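Local coordinates for protein 4-alpha-glucanotransferase (Corynebacterium glutamicum, PDB 5B68) that is an amylomaltase, or disproportionating enzyme, whose chain joins an N-terminal beta-sandwich domain to a glucanotransferase domain of the TIM-barrel class, at residues S189-G194 against E273-N278; S281-R286 against W673-C678. All coordinates share one frame; numbering follows the deposited sequence.

Interaction 1: residues S189-G194 against E273-N278; sequences STLSWG and EFRERN
Arg275 of helix 261-277 and Asn278 just beyond it reach into the loop 189-194 that follows strand 177-182 of the TIM barrel and collect its backbone carbonyls. Arg275 has the most surface buried here. Its chain runs extended from CG to NE, long enough to carry NE to Leu191 O at 3.1 Å, with NE standing above the carbonyl plane. CD2 of Leu191 sits over the centre of one guanidinium face, while a water links NH2 to the same carbonyl; NH2 also forms a salt bridge with Glu251, which accepts a hydrogen bond from Trp193 NE1. Trp193 centres an inverse gamma turn. Its indole lies nearly parallel to the Phe274 ring, planes 19° apart, but slid so far that they barely overlap, and CE3 meets Phe274 CD2 at 3.8 Å. Glycine suits position 194 because its phi is positive (81°), a backbone shape that would bring a CB close to Trp193 O. Asparagine suits position 278 because its amide both donates and accepts: OD1 takes a weak bond from Gly194 N, and ND2 gives a weak one to Thr190 O. The stronger bond runs from Asn278 ND2 to Ser192 O, 2.8 Å long, with Ser192 O in the amide plane.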
loop_
_atom_site.group_PDB
_atom_site.type_symbol
_atom_site.label_atom_id
_atom_site.label_comp_id
_atom_site.label_asym_id
_atom_site.label_seq_id
_atom_site.Cartn_x
_atom_site.Cartn_y
_atom_site.Cartn_z
ATOM N N SER A 189 -17.071 12.972 -13.128
ATOM C CA SER A 189 -18.252 12.867 -13.960
ATOM C C SER A 189 -18.996 14.184 -13.883
ATOM O O SER A 189 -18.580 15.081 -13.195
ATOM C CB SER A 189 -19.147 11.729 -13.491
ATOM O OG SER A 189 -19.747 12.015 -12.255
ATOM N N THR A 190 -20.106 14.290 -14.582
ATOM C CA THR A 190 -20.914 15.498 -14.493
ATOM C C THR A 190 -21.420 15.719 -13.073
ATOM O O THR A 190 -21.536 16.835 -12.634
ATOM C CB THR A 190 -22.102 15.456 -15.450
ATOM O OG1 THR A 190 -22.899 14.324 -15.145
ATOM C CG2 THR A 190 -21.627 15.330 -16.842
ATOM N N LEU A 191 -21.766 14.633 -12.396
ATOM C CA LEU A 191 -22.288 14.689 -11.043
ATOM C C LEU A 191 -21.288 14.704 -9.860
ATOM O O LEU A 191 -21.688 14.970 -8.766
ATOM C CB LEU A 191 -23.336 13.600 -10.845
ATOM C CG LEU A 191 -24.475 13.567 -11.864
ATOM C CD1 LEU A 191 -25.312 12.313 -11.733
ATOM C CD2 LEU A 191 -25.348 14.801 -11.764
ATOM N N SER A 192 -20.009 14.430 -10.076
ATOM C CA SER A 192 -19.033 14.468 -8.991
ATOM C C SER A 192 -19.084 15.831 -8.262
ATOM O O SER A 192 -19.255 16.890 -8.891
ATOM C CB SER A 192 -17.622 14.281 -9.490
ATOM O OG SER A 192 -17.530 13.144 -10.362
ATOM N N TRP A 193 -18.813 15.807 -6.958
ATOM C CA TRP A 193 -18.588 17.059 -6.206
ATOM C C TRP A 193 -17.200 17.585 -6.344
ATOM O O TRP A 193 -16.410 17.628 -5.374
ATOM C CB TRP A 193 -18.991 16.882 -4.729
ATOM C CG TRP A 193 -20.444 16.734 -4.490
ATOM C CD1 TRP A 193 -21.411 16.221 -5.338
ATOM C CD2 TRP A 193 -21.142 17.074 -3.278
ATOM N NE1 TRP A 193 -22.618 16.219 -4.718
ATOM C CE2 TRP A 193 -22.485 16.743 -3.462
ATOM C CE3 TRP A 193 -20.739 17.595 -2.046
ATOM C CZ2 TRP A 193 -23.448 16.925 -2.465
ATOM C CZ3 TRP A 193 -21.728 17.782 -1.049
ATOM C CH2 TRP A 193 -23.039 17.432 -1.285
ATOM N N GLY A 194 -16.803 17.931 -7.577
ATOM C CA GLY A 194 -15.488 18.498 -7.729
ATOM C C GLY A 194 -14.358 17.490 -7.768
ATOM O O GLY A 194 -13.244 17.827 -8.096
ATOM N N GLU A 273 -22.563 23.832 -7.155
ATOM C CA GLU A 273 -21.311 24.621 -7.108
ATOM C C GLU A 273 -20.047 23.769 -7.267
ATOM O O GLU A 273 -19.006 24.237 -7.873
ATOM C CB GLU A 273 -21.167 25.489 -5.830
ATOM C CG GLU A 273 -19.713 26.021 -5.650
ATOM C CD GLU A 273 -19.505 26.999 -4.495
ATOM O OE1 GLU A 273 -18.387 26.964 -3.904
ATOM O OE2 GLU A 273 -20.436 27.797 -4.193
ATOM N N PHE A 274 -20.051 22.565 -6.653
ATOM C CA PHE A 274 -18.832 21.740 -6.709
ATOM C C PHE A 274 -18.771 21.195 -8.142
ATOM O O PHE A 274 -17.690 21.118 -8.732
ATOM C CB PHE A 274 -18.821 20.626 -5.622
ATOM C CG PHE A 274 -18.597 21.175 -4.231
ATOM C CD1 PHE A 274 -17.460 21.941 -3.937
ATOM C CD2 PHE A 274 -19.545 20.971 -3.234
ATOM C CE1 PHE A 274 -17.278 22.496 -2.659
ATOM C CE2 PHE A 274 -19.375 21.520 -1.977
ATOM C CZ PHE A 274 -18.261 22.295 -1.696
ATOM N N ARG A 275 -19.931 20.863 -8.684
ATOM C CA ARG A 275 -20.032 20.324 -10.053
ATOM C C ARG A 275 -19.485 21.273 -11.151
ATOM O O ARG A 275 -18.972 20.828 -12.150
ATOM C CB ARG A 275 -21.490 20.012 -10.361
ATOM C CG ARG A 275 -21.951 18.770 -9.647
ATOM C CD ARG A 275 -23.428 18.508 -9.756
ATOM N NE ARG A 275 -23.728 17.306 -8.976
ATOM C CZ ARG A 275 -24.926 16.880 -8.618
ATOM N NH1 ARG A 275 -26.043 17.526 -8.969
ATOM N NH2 ARG A 275 -25.016 15.764 -7.920
ATOM N N GLU A 276 -19.592 22.574 -10.962
ATOM C CA GLU A 276 -18.946 23.505 -11.873
ATOM C C GLU A 276 -17.423 23.272 -11.960
ATOM O O GLU A 276 -16.803 23.420 -13.027
ATOM C CB GLU A 276 -19.220 24.977 -11.418
ATOM C CG GLU A 276 -20.660 25.434 -11.648
ATOM C CD GLU A 276 -21.079 25.437 -13.135
ATOM O OE1 GLU A 276 -20.238 25.760 -14.030
ATOM O OE2 GLU A 276 -22.257 25.104 -13.421
ATOM N N ARG A 277 -16.788 22.903 -10.832
ATOM C CA ARG A 277 -15.369 22.633 -10.815
ATOM C C ARG A 277 -14.997 21.492 -11.771
ATOM O O ARG A 277 -13.933 21.519 -12.362
ATOM C CB ARG A 277 -14.850 22.322 -9.393
ATOM C CG ARG A 277 -15.240 23.407 -8.377
ATOM C CD ARG A 277 -14.421 23.233 -7.117
ATOM N NE ARG A 277 -14.954 24.107 -6.079
ATOM C CZ ARG A 277 -14.692 23.982 -4.775
ATOM N NH1 ARG A 277 -13.866 23.025 -4.307
ATOM N NH2 ARG A 277 -15.265 24.844 -3.930
ATOM N N ASN A 278 -15.932 20.588 -11.967
ATOM C CA ASN A 278 -15.713 19.422 -12.809
ATOM C C ASN A 278 -15.375 19.791 -14.240
ATOM O O ASN A 278 -14.770 18.994 -14.921
ATOM C CB ASN A 278 -16.949 18.553 -12.918
ATOM C CG ASN A 278 -17.431 17.995 -11.556
ATOM O OD1 ASN A 278 -16.751 18.081 -10.554
ATOM N ND2 ASN A 278 -18.602 17.451 -11.547
HETATM O O HOH W 1 -20.497 19.010 -13.992
HETATM O O HOH W 2 -23.532 13.589 -7.067
#

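Interaction 2: residues S281-R286 against W673-C678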
loop_
_atom_site.group_PDB
_atom_site.type_symbol
_atom_site.label_atom_id
_atom_site.label_comp_id
_atom_site.label_asym_id
_atom_site.label_seq_id
_atom_site.Cartn_x
_atom_site.Cartn_y
_atom_site.Cartn_z
ATOM N N SER A 281 -10.137 23.251 -15.255
ATOM C CA SER A 281 -8.836 22.631 -14.981
ATOM C C SER A 281 -8.229 23.087 -13.635
ATOM O O SER A 281 -7.054 22.864 -13.398
ATOM C CB SER A 281 -7.890 22.938 -16.133
ATOM O OG SER A 281 -7.683 24.339 -16.245
ATOM N N ASP A 282 -9.030 23.730 -12.796
ATOM C CA ASP A 282 -8.564 24.236 -11.504
ATOM C C ASP A 282 -8.159 23.108 -10.561
ATOM O O ASP A 282 -8.783 22.061 -10.565
ATOM C CB ASP A 282 -9.671 25.080 -10.854
ATOM C CG ASP A 282 -9.969 26.378 -11.610
ATOM O OD1 ASP A 282 -9.199 26.770 -12.508
ATOM O OD2 ASP A 282 -11.023 26.972 -11.313
ATOM N N ILE A 283 -7.132 23.348 -9.750
ATOM C CA ILE A 283 -6.644 22.371 -8.828
ATOM C C ILE A 283 -7.785 21.870 -7.925
ATOM O O ILE A 283 -8.782 22.577 -7.686
ATOM C CB ILE A 283 -5.327 22.794 -8.101
ATOM C CG1 ILE A 283 -5.488 24.065 -7.258
ATOM C CG2 ILE A 283 -4.213 22.994 -9.127
ATOM C CD1 ILE A 283 -6.204 23.869 -5.943
ATOM N N ILE A 284 -7.683 20.593 -7.550
ATOM C CA ILE A 284 -8.707 19.938 -6.741
ATOM C C ILE A 284 -8.585 20.475 -5.286
ATOM O O ILE A 284 -7.471 20.464 -4.762
ATOM C CB ILE A 284 -8.469 18.395 -6.704
ATOM C CG1 ILE A 284 -8.601 17.729 -8.091
ATOM C CG2 ILE A 284 -9.474 17.731 -5.765
ATOM C CD1 ILE A 284 -9.993 17.795 -8.654
ATOM N N GLU A 285 -9.701 20.838 -4.661
ATOM C CA GLU A 285 -9.727 21.276 -3.223
ATOM C C GLU A 285 -10.583 20.277 -2.447
ATOM O O GLU A 285 -11.805 20.241 -2.569
ATOM C CB GLU A 285 -10.242 22.727 -3.009
ATOM C CG GLU A 285 -10.275 23.175 -1.526
ATOM C CD GLU A 285 -8.952 22.959 -0.732
ATOM O OE1 GLU A 285 -8.060 23.845 -0.836
ATOM O OE2 GLU A 285 -8.763 21.911 0.003
ATOM N N ARG A 286 -9.890 19.469 -1.654
ATOM C CA ARG A 286 -10.548 18.444 -0.877
ATOM C C ARG A 286 -11.275 19.090 0.295
ATOM O O ARG A 286 -12.357 18.625 0.686
ATOM C CB ARG A 286 -9.530 17.461 -0.392
ATOM C CG ARG A 286 -8.961 16.540 -1.469
ATOM C CD ARG A 286 -7.863 15.682 -0.927
ATOM N NE ARG A 286 -7.429 14.706 -1.933
ATOM C CZ ARG A 286 -6.602 14.947 -2.953
ATOM N NH1 ARG A 286 -6.355 13.992 -3.817
ATOM N NH2 ARG A 286 -6.037 16.133 -3.153
ATOM N N TRP A 673 -1.065 15.722 -6.170
ATOM C CA TRP A 673 -2.263 14.994 -5.815
ATOM C C TRP A 673 -3.537 15.800 -6.000
ATOM O O TRP A 673 -4.576 15.411 -5.540
ATOM C CB TRP A 673 -2.168 14.463 -4.397
ATOM C CG TRP A 673 -0.865 13.847 -4.085
ATOM C CD1 TRP A 673 0.063 14.312 -3.221
ATOM C CD2 TRP A 673 -0.336 12.640 -4.627
ATOM N NE1 TRP A 673 1.133 13.482 -3.187
ATOM C CE2 TRP A 673 0.917 12.446 -4.049
ATOM C CE3 TRP A 673 -0.799 11.707 -5.558
ATOM C CZ2 TRP A 673 1.718 11.370 -4.361
ATOM C CZ3 TRP A 673 -0.003 10.640 -5.858
ATOM C CH2 TRP A 673 1.241 10.477 -5.265
ATOM N N CYS A 674 -3.420 16.937 -6.661
ATOM C CA CYS A 674 -4.540 17.839 -6.892
ATOM C C CYS A 674 -4.851 18.181 -8.355
ATOM O O CYS A 674 -5.578 19.112 -8.613
ATOM C CB CYS A 674 -4.316 19.135 -6.129
ATOM S SG CYS A 674 -4.141 18.881 -4.353
ATOM N N ILE A 675 -4.272 17.442 -9.289
ATOM C CA ILE A 675 -4.343 17.798 -10.702
ATOM C C ILE A 675 -5.480 17.049 -11.388
ATOM O O ILE A 675 -5.374 15.868 -11.609
ATOM C CB ILE A 675 -3.019 17.436 -11.409
ATOM C CG1 ILE A 675 -1.811 18.070 -10.706
ATOM C CG2 ILE A 675 -3.060 17.796 -12.880
ATOM C CD1 ILE A 675 -1.820 19.577 -10.644
ATOM N N PRO A 676 -6.553 17.753 -11.737
ATOM C CA PRO A 676 -7.719 17.113 -12.412
ATOM C C PRO A 676 -7.402 16.612 -13.822
ATOM O O PRO A 676 -6.452 17.105 -14.476
ATOM C CB PRO A 676 -8.735 18.208 -12.492
ATOM C CG PRO A 676 -7.908 19.428 -12.629
ATOM C CD PRO A 676 -6.689 19.226 -11.785
ATOM N N LEU A 677 -8.113 15.590 -14.258
ATOM C CA LEU A 677 -7.813 14.940 -15.557
ATOM C C LEU A 677 -8.135 15.953 -16.671
ATOM O O LEU A 677 -9.278 16.416 -16.776
ATOM C CB LEU A 677 -8.691 13.677 -15.720
ATOM C CG LEU A 677 -8.418 12.835 -16.990
ATOM C CD1 LEU A 677 -7.036 12.205 -16.944
ATOM C CD2 LEU A 677 -9.547 11.808 -17.202
ATOM N N CYS A 678 -7.132 16.293 -17.477
ATOM C CA CYS A 678 -7.377 17.207 -18.591
ATOM C C CYS A 678 -6.691 16.716 -19.834
ATOM O O CYS A 678 -5.683 16.013 -19.717
ATOM C CB CYS A 678 -6.852 18.592 -18.248
ATOM S SG CYS A 678 -7.716 19.398 -16.856
#
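Arg286 reaches across to Trp673 at one end of this contact, where the loop 281-286 leading into helix 286-301 runs roughly antiparallel to the irregular segment 673-678 of the glucanotransferase domain. From CB the side chain goes out through CG, CD and NE in an extended line, and CB to NE serve as a spacer, with no close partner on 673-678. A turn about the CD-NE bond (chi4 80°) presents the guanidinium edge to the carbonyl of Trp673. NH1 and NH2 both donate to Trp673 O, each at 2.9 Å; NH1 lies in the carbonyl plane, whereas NH2 stands above it. NH2 also comes 3.5 Å from Cys674 SG, near the guanidinium plane, and forms a salt bridge with Asp232. Tyr185 adds a cation-pi contact. Further along, Ile284 N gives Cys674 O a nearly straight bond of 2.8 Å, and the CA of Ile283 adds a CA-H...O contact to that oxygen. The branched Ile284 packs beside this bond: CG1 rests on Cys674 O, and CD1 reaches Pro676 CB at 4.1 Å. The Pro676 ring suits its place as a compact apolar group, with CG against the carbonyl oxygens of Ser281 and Asp282. Because the hydrogen-bond acceptors on 673-678 are neutral backbone oxygens, the pairing depends little on side-chain polarity there, and the charge of Arg286 is probably balanced by Asp232.

Both contacts are largely buried, with exposed residues at their margins, and they sit about 11 Å apart between centres. They share a neighbourhood: helix 261-277 supplies one side of interaction 1, and the loop after it, which leads to helix 286-301, supplies one side of interaction 2. They touch directly, Gly194 O lying 3.3 Å from Ile284 CD1. In each, an arginine donates to a backbone carbonyl and has an outside acid as second partner, Glu251 in one and Asp232 in the other. The chemistry differs elsewhere: interaction 1 sets a helix against a loop with side-chain amide, aromatic and water contacts, whereas interaction 2 joins two irregular segments through a main-chain bond and aliphatic packing.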